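Local coordinates for carboxylesterase (Uncultured bacterium, PDB 5GMX), which hydrolyses carboxylic esters and, as a family VIII carboxylesterase of the beta-lactamase fold, also acts on oxyimino cephalosporins, at residues 128-133 / 244-249; 133-138 / 261-266; 140-145 / 165-170. All coordinates share one frame; numbering follows the deposited sequence.

Interaction 1 of 3, residues 128-133 / 244-249; sequences ERVEMA and AHPPLT
Arg129 and His245 bring the two segments closest, their CA atoms 5.3 Å apart, and the segments run about 30° apart in direction without a direct hydrogen bond between them. One water ties the backbones, donating to Val130 O at 2.7 Å and to Ala244 O. The His245 imidazole lies flat beneath the backbone of Arg129: Arg129 CA stands 3.7 Å from the ring centroid, 7° off the ring normal, in a CH-pi contact, while the guanidinium leads away toward Glu131 in a long salt bridge. A histidine suits this place because it offers both a flat face and a polar edge; its ND1 is hydrogen-bonded to Pro126 O, which fixes the turn of the ring, and Tyr240 meets it edge-to-face. Val130 directs CG2 at Pro246 CD, 3.7 Å away, a compact branched side chain against a rigid ring that follows a cis peptide bond. Met132, a selenomethionine, bends at its second torsion (chi2 -70°), which sets SE 4.0 Å from Pro246 CG; CE continues from there to Pro247 O at 3.5 Å and reaches Leu248 CD2 at 4.1 Å. Leu248 touches the bound phenylmethanesulfonic acid, so the contact joins the start of helix 132-136 to a loop in the wall of the ligand pocket of this beta-lactamase-like esterase.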
ATOM      1  N   GLU A 128     -22.398  -9.375   3.810  1.00 32.28           N
ATOM      2  CA  GLU A 128     -23.208  -8.918   4.928  1.00 38.80           C
ATOM      3  C   GLU A 128     -22.572  -7.732   5.642  1.00 36.21           C
ATOM      4  O   GLU A 128     -21.353  -7.547   5.609  1.00 35.06           O
ATOM      5  CB  GLU A 128     -23.457 -10.076   5.892  1.00 46.87           C
ATOM      6  CG  GLU A 128     -24.317 -11.175   5.263  1.00 58.53           C
ATOM      7  CD  GLU A 128     -24.379 -12.444   6.091  1.00 78.88           C
ATOM      8  OE1 GLU A 128     -23.511 -12.628   6.971  1.00 83.72           O
ATOM      9  OE2 GLU A 128     -25.301 -13.257   5.854  1.00 79.45           O
ATOM     10  N   ARG A 129     -23.418  -6.934   6.285  1.00 35.90           N
ATOM     11  CA  ARG A 129     -22.980  -5.745   6.997  1.00 42.25           C
ATOM     12  C   ARG A 129     -22.029  -6.119   8.128  1.00 41.86           C
ATOM     13  O   ARG A 129     -22.349  -6.964   8.959  1.00 43.06           O
ATOM     14  CB  ARG A 129     -24.196  -4.988   7.535  1.00 47.80           C
ATOM     15  CG  ARG A 129     -23.994  -3.492   7.701  1.00 58.71           C
ATOM     16  CD  ARG A 129     -25.334  -2.767   7.786  1.00 68.03           C
ATOM     17  NE  ARG A 129     -26.314  -3.500   8.584  1.00 82.93           N
ATOM     18  CZ  ARG A 129     -26.376  -3.472   9.913  1.00 83.74           C
ATOM     19  NH1 ARG A 129     -25.509  -2.740  10.607  1.00 78.72           N
ATOM     20  NH2 ARG A 129     -27.308  -4.173  10.550  1.00 71.23           N
ATOM     21  N   VAL A 130     -20.868  -5.472   8.167  1.00 37.76           N
ATOM     22  CA  VAL A 130     -19.876  -5.770   9.193  1.00 43.47           C
ATOM     23  C   VAL A 130     -19.567  -4.550  10.062  1.00 44.41           C
ATOM     24  O   VAL A 130     -19.637  -3.409   9.605  1.00 44.80           O
ATOM     25  CB  VAL A 130     -18.553  -6.298   8.574  1.00 38.74           C
ATOM     26  CG1 VAL A 130     -18.797  -7.572   7.781  1.00 38.35           C
ATOM     27  CG2 VAL A 130     -17.906  -5.245   7.701  1.00 34.63           C
ATOM     28  N   GLU A 131     -19.249  -4.808  11.327  1.00 41.59           N
ATOM     29  CA  GLU A 131     -18.777  -3.772  12.236  1.00 48.27           C
ATOM     30  C   GLU A 131     -17.255  -3.661  12.112  1.00 46.18           C
ATOM     31  O   GLU A 131     -16.616  -4.536  11.532  1.00 40.12           O
ATOM     32  CB  GLU A 131     -19.170  -4.098  13.684  1.00 50.49           C
ATOM     33  CG  GLU A 131     -20.651  -4.394  13.914  1.00 56.42           C
ATOM     34  CD  GLU A 131     -21.559  -3.214  13.607  1.00 69.92           C
ATOM     35  OE1 GLU A 131     -21.160  -2.059  13.872  1.00 70.45           O
ATOM     36  OE2 GLU A 131     -22.683  -3.445  13.106  1.00 76.44           O
HETATM   37  N   MSE A 132     -16.678  -2.595  12.657  1.00 46.94           N
HETATM   38  CA  MSE A 132     -15.224  -2.434  12.680  1.00 36.85           C
HETATM   39  C   MSE A 132     -14.561  -3.539  13.501  1.00 40.16           C
HETATM   40  O   MSE A 132     -13.486  -4.063  13.147  1.00 41.02           O
HETATM   41  CB  MSE A 132     -14.853  -1.064  13.247  1.00 45.96           C
HETATM   42  CG  MSE A 132     -15.252   0.100  12.363  1.00 46.52           C
HETATM   43 SE   MSE A 132     -14.163   0.136  10.749  1.00 83.43          SE
HETATM   44  CE  MSE A 132     -15.004   1.645   9.815  1.00 43.98           C
ATOM     45  N   ALA A 133     -15.209  -3.892  14.608  1.00 38.26           N
ATOM     46  CA  ALA A 133     -14.729  -4.981  15.448  1.00 42.48           C
ATOM     47  C   ALA A 133     -14.596  -6.253  14.625  1.00 38.67           C
ATOM     48  O   ALA A 133     -13.690  -7.054  14.853  1.00 41.27           O
ATOM     49  CB  ALA A 133     -15.664  -5.205  16.633  1.00 34.52           C
ATOM     50  N   ALA A 244     -19.607  -0.044   1.520  1.00 28.29           N
ATOM     51  CA  ALA A 244     -20.529   0.154   2.635  1.00 27.04           C
ATOM     52  C   ALA A 244     -20.299  -0.818   3.780  1.00 30.60           C
ATOM     53  O   ALA A 244     -20.849  -0.632   4.868  1.00 30.89           O
ATOM     54  CB  ALA A 244     -21.964   0.045   2.145  1.00 32.05           C
ATOM     55  N   HIS A 245     -19.494  -1.854   3.536  1.00 30.00           N
ATOM     56  CA  HIS A 245     -19.287  -2.914   4.523  1.00 26.44           C
ATOM     57  C   HIS A 245     -17.811  -3.104   4.906  1.00 29.80           C
ATOM     58  O   HIS A 245     -17.163  -4.038   4.432  1.00 26.28           O
ATOM     59  CB  HIS A 245     -19.837  -4.251   3.999  1.00 27.73           C
ATOM     60  CG  HIS A 245     -21.320  -4.264   3.792  1.00 33.39           C
ATOM     61  ND1 HIS A 245     -21.969  -5.292   3.139  1.00 34.99           N
ATOM     62  CD2 HIS A 245     -22.280  -3.376   4.141  1.00 34.71           C
ATOM     63  CE1 HIS A 245     -23.265  -5.036   3.096  1.00 35.89           C
ATOM     64  NE2 HIS A 245     -23.480  -3.880   3.700  1.00 38.51           N
ATOM     65  N   PRO A 246     -17.275  -2.235   5.779  1.00 31.34           N
ATOM     66  CA  PRO A 246     -17.899  -1.051   6.365  1.00 27.42           C
ATOM     67  C   PRO A 246     -17.474   0.197   5.598  1.00 29.75           C
ATOM     68  O   PRO A 246     -16.567   0.119   4.766  1.00 32.48           O
ATOM     69  CB  PRO A 246     -17.336  -1.046   7.782  1.00 32.64           C
ATOM     70  CG  PRO A 246     -15.914  -1.544   7.581  1.00 31.41           C
ATOM     71  CD  PRO A 246     -15.936  -2.463   6.357  1.00 32.00           C
ATOM     72  N   PRO A 247     -18.138   1.333   5.837  1.00 27.96           N
ATOM     73  CA  PRO A 247     -17.618   2.542   5.191  1.00 32.78           C
ATOM     74  C   PRO A 247     -16.434   3.122   5.970  1.00 34.31           C
ATOM     75  O   PRO A 247     -16.538   3.311   7.179  1.00 38.47           O
ATOM     76  CB  PRO A 247     -18.817   3.497   5.198  1.00 32.35           C
ATOM     77  CG  PRO A 247     -19.785   2.944   6.210  1.00 32.36           C
ATOM     78  CD  PRO A 247     -19.310   1.600   6.685  1.00 30.21           C
ATOM     79  N   LEU A 248     -15.330   3.397   5.284  1.00 29.74           N
ATOM     80  CA  LEU A 248     -14.151   3.959   5.933  1.00 32.89           C
ATOM     81  C   LEU A 248     -14.241   5.475   5.970  1.00 37.76           C
ATOM     82  O   LEU A 248     -14.921   6.080   5.147  1.00 34.64           O
ATOM     83  CB  LEU A 248     -12.870   3.541   5.216  1.00 31.91           C
ATOM     84  CG  LEU A 248     -12.531   2.051   5.150  1.00 37.61           C
ATOM     85  CD1 LEU A 248     -11.138   1.877   4.558  1.00 38.51           C
ATOM     86  CD2 LEU A 248     -12.646   1.363   6.522  1.00 32.61           C
ATOM     87  N   THR A 249     -13.578   6.082   6.947  1.00 38.77           N
ATOM     88  CA  THR A 249     -13.580   7.534   7.097  1.00 32.64           C
ATOM     89  C   THR A 249     -12.191   8.010   7.501  1.00 33.44           C
ATOM     90  O   THR A 249     -11.348   7.207   7.888  1.00 38.52           O
ATOM     91  CB  THR A 249     -14.611   8.005   8.153  1.00 36.98           C
ATOM     92  OG1 THR A 249     -14.279   7.439   9.429  1.00 41.17           O
ATOM     93  CG2 THR A 249     -16.035   7.586   7.766  1.00 24.59           C
TER
HETATM   94  O   HOH W   1     -20.985  -2.252   7.616  1.00 34.67           O

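Interaction 2 of 3, residues 133-138 / 261-266; sequences ADLYDW and AEVPGA
The indole of Trp138 meets Glu262 and Pro264 with its edge: Glu262 O lies in the ring plane, 3.6 Å from Trp138 CZ3, and Pro264 CD approaches the same carbon at 3.6 Å. One of its faces is taken by the His167 ring, stacked on it. The Tyr136 ring has the backbone N of Ala133, one turn earlier, over one face toward the rim, and Val263 CG2 at its edge; the methyl of Ala261 comes in obliquely, 3.4 Å from Tyr136 CD1. Alanine suits that spot because its one methyl lets the loop come close to the ring. In Trp138, CG anti to the backbone N (chi1 -176°) swings the indole across to the loop, where its benzo end reaches the proline while NE1 bonds to Glu171. The pairing joins helix 132-136 and the start of helix 138-146 to the loop after helix 256-260, within the helical part of a beta-lactamase-type fold; that loop also gives Gly265 O to Lys74 NZ, a ligand-pocket residue and the lysine of a probable SxxK motif. The side chains of Leu135 and Val263 cross at about a right angle, with Leu135 CD2 4.2 Å from Val263 CG1. Two waters bridge the backbones: one donates to Leu135 O at 2.7 Å and to Glu262 O at 2.8 Å, the other donates to Tyr136 O and accepts from Glu262 N at 2.9 Å.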
ATOM      1  N   ALA A 133     -15.209  -3.892  14.608  1.00 38.26           N
ATOM      2  CA  ALA A 133     -14.729  -4.981  15.448  1.00 42.48           C
ATOM      3  C   ALA A 133     -14.596  -6.253  14.625  1.00 38.67           C
ATOM      4  O   ALA A 133     -13.690  -7.054  14.853  1.00 41.27           O
ATOM      5  CB  ALA A 133     -15.664  -5.205  16.633  1.00 34.52           C
ATOM      6  N   ASP A 134     -15.499  -6.428  13.663  1.00 38.38           N
ATOM      7  CA  ASP A 134     -15.450  -7.575  12.768  1.00 40.39           C
ATOM      8  C   ASP A 134     -14.176  -7.524  11.939  1.00 34.30           C
ATOM      9  O   ASP A 134     -13.524  -8.543  11.713  1.00 28.08           O
ATOM     10  CB  ASP A 134     -16.672  -7.604  11.853  1.00 42.39           C
ATOM     11  CG  ASP A 134     -17.966  -7.722  12.622  1.00 47.98           C
ATOM     12  OD1 ASP A 134     -17.998  -8.491  13.607  1.00 58.38           O
ATOM     13  OD2 ASP A 134     -18.948  -7.046  12.239  1.00 51.83           O
ATOM     14  N   LEU A 135     -13.818  -6.322  11.508  1.00 31.04           N
ATOM     15  CA  LEU A 135     -12.579  -6.116  10.771  1.00 31.96           C
ATOM     16  C   LEU A 135     -11.372  -6.525  11.604  1.00 32.06           C
ATOM     17  O   LEU A 135     -10.390  -7.055  11.070  1.00 28.06           O
ATOM     18  CB  LEU A 135     -12.445  -4.650  10.354  1.00 31.73           C
ATOM     19  CG  LEU A 135     -12.297  -4.341   8.872  1.00 30.76           C
ATOM     20  CD1 LEU A 135     -13.395  -5.028   8.081  1.00 34.27           C
ATOM     21  CD2 LEU A 135     -12.335  -2.835   8.660  1.00 31.04           C
ATOM     22  N   TYR A 136     -11.451  -6.302  12.913  1.00 24.02           N
ATOM     23  CA  TYR A 136     -10.289  -6.573  13.763  1.00 27.68           C
ATOM     24  C   TYR A 136     -10.125  -8.063  14.094  1.00 30.27           C
ATOM     25  O   TYR A 136      -9.063  -8.487  14.541  1.00 27.47           O
ATOM     26  CB  TYR A 136     -10.361  -5.744  15.048  1.00 20.47           C
ATOM     27  CG  TYR A 136     -10.541  -4.263  14.789  1.00 26.39           C
ATOM     28  CD1 TYR A 136     -10.162  -3.700  13.574  1.00 21.92           C
ATOM     29  CD2 TYR A 136     -11.098  -3.430  15.749  1.00 24.66           C
ATOM     30  CE1 TYR A 136     -10.327  -2.357  13.329  1.00 21.11           C
ATOM     31  CE2 TYR A 136     -11.262  -2.081  15.511  1.00 24.00           C
ATOM     32  CZ  TYR A 136     -10.876  -1.551  14.297  1.00 22.87           C
ATOM     33  OH  TYR A 136     -11.041  -0.213  14.040  1.00 21.67           O
ATOM     34  N   ASP A 137     -11.161  -8.862  13.855  1.00 27.08           N
ATOM     35  CA  ASP A 137     -11.074 -10.298  14.111  1.00 29.55           C
ATOM     36  C   ASP A 137     -10.628 -11.027  12.845  1.00 24.00           C
ATOM     37  O   ASP A 137     -11.452 -11.384  11.995  1.00 21.86           O
ATOM     38  CB  ASP A 137     -12.417 -10.842  14.602  1.00 26.58           C
ATOM     39  CG  ASP A 137     -12.329 -12.283  15.116  1.00 39.59           C
ATOM     40  OD1 ASP A 137     -11.440 -13.053  14.679  1.00 36.76           O
ATOM     41  OD2 ASP A 137     -13.161 -12.648  15.976  1.00 37.52           O
ATOM     42  N   TRP A 138      -9.323 -11.266  12.744  1.00 23.28           N
ATOM     43  CA  TRP A 138      -8.702 -11.762  11.514  1.00 23.77           C
ATOM     44  C   TRP A 138      -9.280 -13.082  10.994  1.00 23.32           C
ATOM     45  O   TRP A 138      -9.725 -13.179   9.837  1.00 19.78           O
ATOM     46  CB  TRP A 138      -7.196 -11.926  11.726  1.00 20.01           C
ATOM     47  CG  TRP A 138      -6.480 -12.346  10.484  1.00 20.50           C
ATOM     48  CD1 TRP A 138      -6.303 -13.621  10.027  1.00 18.30           C
ATOM     49  CD2 TRP A 138      -5.857 -11.485   9.525  1.00 18.81           C
ATOM     50  NE1 TRP A 138      -5.602 -13.606   8.846  1.00 18.51           N
ATOM     51  CE2 TRP A 138      -5.319 -12.305   8.514  1.00 15.76           C
ATOM     52  CE3 TRP A 138      -5.693 -10.098   9.427  1.00 23.66           C
ATOM     53  CZ2 TRP A 138      -4.623 -11.787   7.419  1.00 18.94           C
ATOM     54  CZ3 TRP A 138      -5.003  -9.583   8.336  1.00 21.82           C
ATOM     55  CH2 TRP A 138      -4.476 -10.426   7.350  1.00 20.43           C
ATOM     56  N   ALA A 261      -4.928  -2.807  15.174  1.00 18.39           N
ATOM     57  CA  ALA A 261      -5.346  -4.008  14.456  1.00 19.33           C
ATOM     58  C   ALA A 261      -4.492  -4.273  13.227  1.00 17.70           C
ATOM     59  O   ALA A 261      -3.619  -3.491  12.890  1.00 17.26           O
ATOM     60  CB  ALA A 261      -6.817  -3.888  14.049  1.00 18.42           C
ATOM     61  N   GLU A 262      -4.751  -5.379  12.547  1.00 18.73           N
ATOM     62  CA  GLU A 262      -4.125  -5.597  11.252  1.00 18.64           C
ATOM     63  C   GLU A 262      -5.191  -5.593  10.158  1.00 18.28           C
ATOM     64  O   GLU A 262      -5.968  -6.532  10.023  1.00 19.09           O
ATOM     65  CB  GLU A 262      -3.313  -6.890  11.241  1.00 18.91           C
ATOM     66  CG  GLU A 262      -2.103  -6.796  12.150  1.00 18.11           C
ATOM     67  CD  GLU A 262      -1.078  -7.879  11.893  1.00 20.78           C
ATOM     68  OE1 GLU A 262      -0.095  -7.953  12.671  1.00 26.18           O
ATOM     69  OE2 GLU A 262      -1.232  -8.628  10.904  1.00 19.66           O
ATOM     70  N   VAL A 263      -5.248  -4.487   9.423  1.00 19.31           N
ATOM     71  CA  VAL A 263      -6.151  -4.339   8.286  1.00 17.16           C
ATOM     72  C   VAL A 263      -5.307  -3.909   7.100  1.00 17.91           C
ATOM     73  O   VAL A 263      -5.308  -2.737   6.721  1.00 21.59           O
ATOM     74  CB  VAL A 263      -7.263  -3.299   8.555  1.00 20.01           C
ATOM     75  CG1 VAL A 263      -8.345  -3.375   7.477  1.00 19.03           C
ATOM     76  CG2 VAL A 263      -7.891  -3.534   9.923  1.00 22.41           C
ATOM     77  N   PRO A 264      -4.578  -4.862   6.510  1.00 17.69           N
ATOM     78  CA  PRO A 264      -3.521  -4.573   5.530  1.00 17.53           C
ATOM     79  C   PRO A 264      -4.018  -3.993   4.195  1.00 19.22           C
ATOM     80  O   PRO A 264      -3.203  -3.668   3.337  1.00 16.28           O
ATOM     81  CB  PRO A 264      -2.867  -5.943   5.315  1.00 20.17           C
ATOM     82  CG  PRO A 264      -3.289  -6.778   6.512  1.00 18.33           C
ATOM     83  CD  PRO A 264      -4.672  -6.300   6.812  1.00 18.47           C
ATOM     84  N   GLY A 265      -5.326  -3.863   4.012  1.00 16.94           N
ATOM     85  CA  GLY A 265      -5.813  -3.134   2.858  1.00 17.81           C
ATOM     86  C   GLY A 265      -5.822  -1.625   3.088  1.00 18.98           C
ATOM     87  O   GLY A 265      -5.943  -0.855   2.138  1.00 17.45           O
ATOM     88  N   ALA A 266      -5.700  -1.187   4.342  1.00 19.56           N
ATOM     89  CA  ALA A 266      -6.003   0.211   4.643  1.00 17.67           C
ATOM     90  C   ALA A 266      -5.391   0.828   5.906  1.00 14.94           C
ATOM     91  O   ALA A 266      -5.521   2.033   6.098  1.00 16.46           O
ATOM     92  CB  ALA A 266      -7.522   0.380   4.709  1.00 15.68           C
TER
HETATM   93  O   HOH W   2      -7.915  -8.129  11.257  1.00 24.74           O
HETATM   94  O   HOH W   3      -6.384  -7.468  13.703  1.00 26.25           O

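Interaction 3 of 3, residues 140-145 / 165-170; sequences KLCAML and FGHIAG
Leu141, Cys142 and Leu145 face His167 and Ile168 across two helices that cross almost perpendicularly, at -85°, with axes 9.9 Å apart and Cys142 CA 6.5 Å from His167 CA. So steep a crossing confines the contact to a patch of five buried side chains. His167 contributes the largest share. One face of its imidazole takes a methyl of Leu141 in a CH-pi contact: CD2 stands over the middle of the ring, 4° off its normal. Leu141 is suited to this because CG lies anti to the backbone N (chi1 -173°), carrying the forked end across to the neighbouring helix. Cys142 comes from another direction, with SG at the ring edge, 5.1 Å from the centroid of the His167 ring in a sulfur-aromatic contact and 3.7 Å from the backbone O of His167. Its small, polarisable thiol lies where the helices come nearest at CA. One turn on from Leu141, Leu145 sends CD1 to Ile168 CG2, 3.8 Å away, their branches crossing at about a right angle as two aliphatic chains fitted together. Leu116 and His161 also touch Ile168. No hydrogen bond joins the two helices here, so the contact relies on dispersion and shape. The imidazole has the leucine methyl and the indole of Trp138 on opposite faces and the sulfur at its edge; the partners it draws from the facing helix, a methyl and a thiol, are apolar or weakly polar, which may favour the neutral form of the ring.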
ATOM      1  N   LYS A 140     -11.942 -14.731  11.785  1.00 21.08           N
ATOM      2  CA  LYS A 140     -13.379 -14.706  11.545  1.00 24.75           C
ATOM      3  C   LYS A 140     -13.708 -14.039  10.199  1.00 24.04           C
ATOM      4  O   LYS A 140     -14.508 -14.555   9.405  1.00 20.87           O
ATOM      5  CB  LYS A 140     -14.086 -13.988  12.696  1.00 27.25           C
ATOM      6  CG  LYS A 140     -15.592 -13.957  12.584  1.00 35.65           C
ATOM      7  CD  LYS A 140     -16.202 -13.372  13.850  1.00 50.70           C
ATOM      8  CE  LYS A 140     -17.611 -12.869  13.603  1.00 54.83           C
ATOM      9  NZ  LYS A 140     -18.526 -14.013  13.337  1.00 58.06           N
ATOM     10  N   LEU A 141     -13.084 -12.892   9.942  1.00 20.96           N
ATOM     11  CA  LEU A 141     -13.273 -12.207   8.669  1.00 19.75           C
ATOM     12  C   LEU A 141     -12.813 -13.079   7.497  1.00 20.96           C
ATOM     13  O   LEU A 141     -13.503 -13.178   6.478  1.00 17.10           O
ATOM     14  CB  LEU A 141     -12.530 -10.877   8.652  1.00 16.82           C
ATOM     15  CG  LEU A 141     -12.839 -10.034   7.417  1.00 20.71           C
ATOM     16  CD1 LEU A 141     -14.276  -9.544   7.463  1.00 26.12           C
ATOM     17  CD2 LEU A 141     -11.881  -8.862   7.316  1.00 20.61           C
ATOM     18  N   CYS A 142     -11.657 -13.721   7.664  1.00 17.55           N
ATOM     19  CA  CYS A 142     -11.113 -14.604   6.637  1.00 17.90           C
ATOM     20  C   CYS A 142     -12.034 -15.804   6.378  1.00 19.19           C
ATOM     21  O   CYS A 142     -12.221 -16.207   5.220  1.00 19.49           O
ATOM     22  CB  CYS A 142      -9.706 -15.074   7.027  1.00 16.87           C
ATOM     23  SG  CYS A 142      -8.442 -13.756   6.870  1.00 21.46           S
ATOM     24  N   ALA A 143     -12.583 -16.381   7.449  1.00 18.82           N
ATOM     25  CA  ALA A 143     -13.516 -17.508   7.321  1.00 21.80           C
ATOM     26  C   ALA A 143     -14.743 -17.071   6.539  1.00 20.63           C
ATOM     27  O   ALA A 143     -15.186 -17.766   5.633  1.00 18.72           O
ATOM     28  CB  ALA A 143     -13.925 -18.054   8.693  1.00 17.78           C
HETATM   29  N   MSE A 144     -15.282 -15.908   6.891  1.00 17.25           N
HETATM   30  CA  MSE A 144     -16.397 -15.343   6.146  1.00 18.06           C
HETATM   31  C   MSE A 144     -16.105 -15.140   4.653  1.00 24.61           C
HETATM   32  O   MSE A 144     -16.921 -15.506   3.797  1.00 21.45           O
HETATM   33  CB  MSE A 144     -16.801 -14.018   6.770  1.00 25.47           C
HETATM   34  CG  MSE A 144     -17.719 -13.173   5.908  1.00 36.21           C
HETATM   35 SE   MSE A 144     -18.134 -11.517   6.851  1.00121.13          SE
HETATM   36  CE  MSE A 144     -18.779 -12.285   8.534  1.00 55.07           C
ATOM     37  N   LEU A 145     -14.950 -14.554   4.335  1.00 17.63           N
ATOM     38  CA  LEU A 145     -14.600 -14.326   2.931  1.00 16.26           C
ATOM     39  C   LEU A 145     -14.409 -15.622   2.153  1.00 19.34           C
ATOM     40  O   LEU A 145     -14.827 -15.708   1.002  1.00 15.35           O
ATOM     41  CB  LEU A 145     -13.343 -13.463   2.805  1.00 18.26           C
ATOM     42  CG  LEU A 145     -13.564 -12.013   3.232  1.00 25.61           C
ATOM     43  CD1 LEU A 145     -12.259 -11.240   3.215  1.00 27.58           C
ATOM     44  CD2 LEU A 145     -14.620 -11.356   2.344  1.00 25.11           C
ATOM     45  N   PHE A 165      -8.678  -6.770   0.710  1.00 20.37           N
ATOM     46  CA  PHE A 165      -7.500  -7.260  -0.041  1.00 18.47           C
ATOM     47  C   PHE A 165      -6.390  -7.758   0.891  1.00 15.20           C
ATOM     48  O   PHE A 165      -5.791  -8.816   0.664  1.00 18.99           O
ATOM     49  CB  PHE A 165      -6.951  -6.160  -0.963  1.00 17.51           C
ATOM     50  CG  PHE A 165      -5.665  -6.527  -1.677  1.00 16.27           C
ATOM     51  CD1 PHE A 165      -5.699  -7.218  -2.873  1.00 20.47           C
ATOM     52  CD2 PHE A 165      -4.432  -6.144  -1.172  1.00 18.34           C
ATOM     53  CE1 PHE A 165      -4.526  -7.549  -3.537  1.00 13.63           C
ATOM     54  CE2 PHE A 165      -3.258  -6.471  -1.833  1.00 22.24           C
ATOM     55  CZ  PHE A 165      -3.309  -7.171  -3.019  1.00 19.58           C
ATOM     56  N   GLY A 166      -6.124  -6.976   1.935  1.00 17.14           N
ATOM     57  CA  GLY A 166      -5.081  -7.287   2.890  1.00 17.08           C
ATOM     58  C   GLY A 166      -5.324  -8.591   3.620  1.00 20.55           C
ATOM     59  O   GLY A 166      -4.385  -9.340   3.894  1.00 16.09           O
ATOM     60  N   HIS A 167      -6.591  -8.877   3.918  1.00 15.53           N
ATOM     61  CA  HIS A 167      -6.952 -10.115   4.596  1.00 13.53           C
ATOM     62  C   HIS A 167      -6.779 -11.358   3.721  1.00 23.02           C
ATOM     63  O   HIS A 167      -6.286 -12.379   4.198  1.00 21.05           O
ATOM     64  CB  HIS A 167      -8.396 -10.054   5.096  1.00 19.17           C
ATOM     65  CG  HIS A 167      -8.550  -9.314   6.389  1.00 21.61           C
ATOM     66  ND1 HIS A 167      -8.623  -7.941   6.455  1.00 22.94           N
ATOM     67  CD2 HIS A 167      -8.616  -9.758   7.667  1.00 21.46           C
ATOM     68  CE1 HIS A 167      -8.746  -7.568   7.717  1.00 22.87           C
ATOM     69  NE2 HIS A 167      -8.739  -8.650   8.473  1.00 22.23           N
ATOM     70  N   ILE A 168      -7.200 -11.297   2.460  1.00 18.48           N
ATOM     71  CA  ILE A 168      -7.116 -12.486   1.615  1.00 21.27           C
ATOM     72  C   ILE A 168      -5.667 -12.737   1.168  1.00 17.37           C
ATOM     73  O   ILE A 168      -5.161 -13.885   1.235  1.00 18.36           O
ATOM     74  CB  ILE A 168      -8.071 -12.392   0.396  1.00 18.86           C
ATOM     75  CG1 ILE A 168      -7.817 -11.121  -0.413  1.00 23.88           C
ATOM     76  CG2 ILE A 168      -9.521 -12.420   0.864  1.00 20.21           C
ATOM     77  CD1 ILE A 168      -8.846 -10.874  -1.512  1.00 28.06           C
ATOM     78  N   ALA A 169      -4.992 -11.667   0.744  1.00 15.90           N
ATOM     79  CA  ALA A 169      -3.574 -11.767   0.398  1.00 24.10           C
ATOM     80  C   ALA A 169      -2.776 -12.268   1.605  1.00 16.87           C
ATOM     81  O   ALA A 169      -1.998 -13.242   1.529  1.00 17.31           O
ATOM     82  CB  ALA A 169      -3.043 -10.412  -0.068  1.00 20.84           C
ATOM     83  N   GLY A 170      -3.030 -11.615   2.732  1.00 17.04           N
ATOM     84  CA  GLY A 170      -2.347 -11.905   3.978  1.00 21.45           C
ATOM     85  C   GLY A 170      -2.594 -13.314   4.474  1.00 18.85           C
ATOM     86  O   GLY A 170      -1.703 -13.936   5.042  1.00 17.00           O
TER

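In the fold
From the N terminus, the chain first passes the start of helix 132-136, where interaction 1 will later close a loop of 110 residues with the segment after helix 237-244. The following turn of that helix belongs to interaction 2, closed further on by the segment after helix 256-260, so these two loops cross, and they share Ala133. Helix 138-146 comes next and meets helix 165-175 in interaction 3, a short closure of 19 residues lying wholly within both longer ones. Pro246 packs on Leu135 between interactions 1 and 2, Val130 on Met144 between 1 and 3, and Pro264 on Gly166 between 2 and 3. Together they tie three helices and two loops, one of which contributes Leu248 to the ligand pocket, into one region.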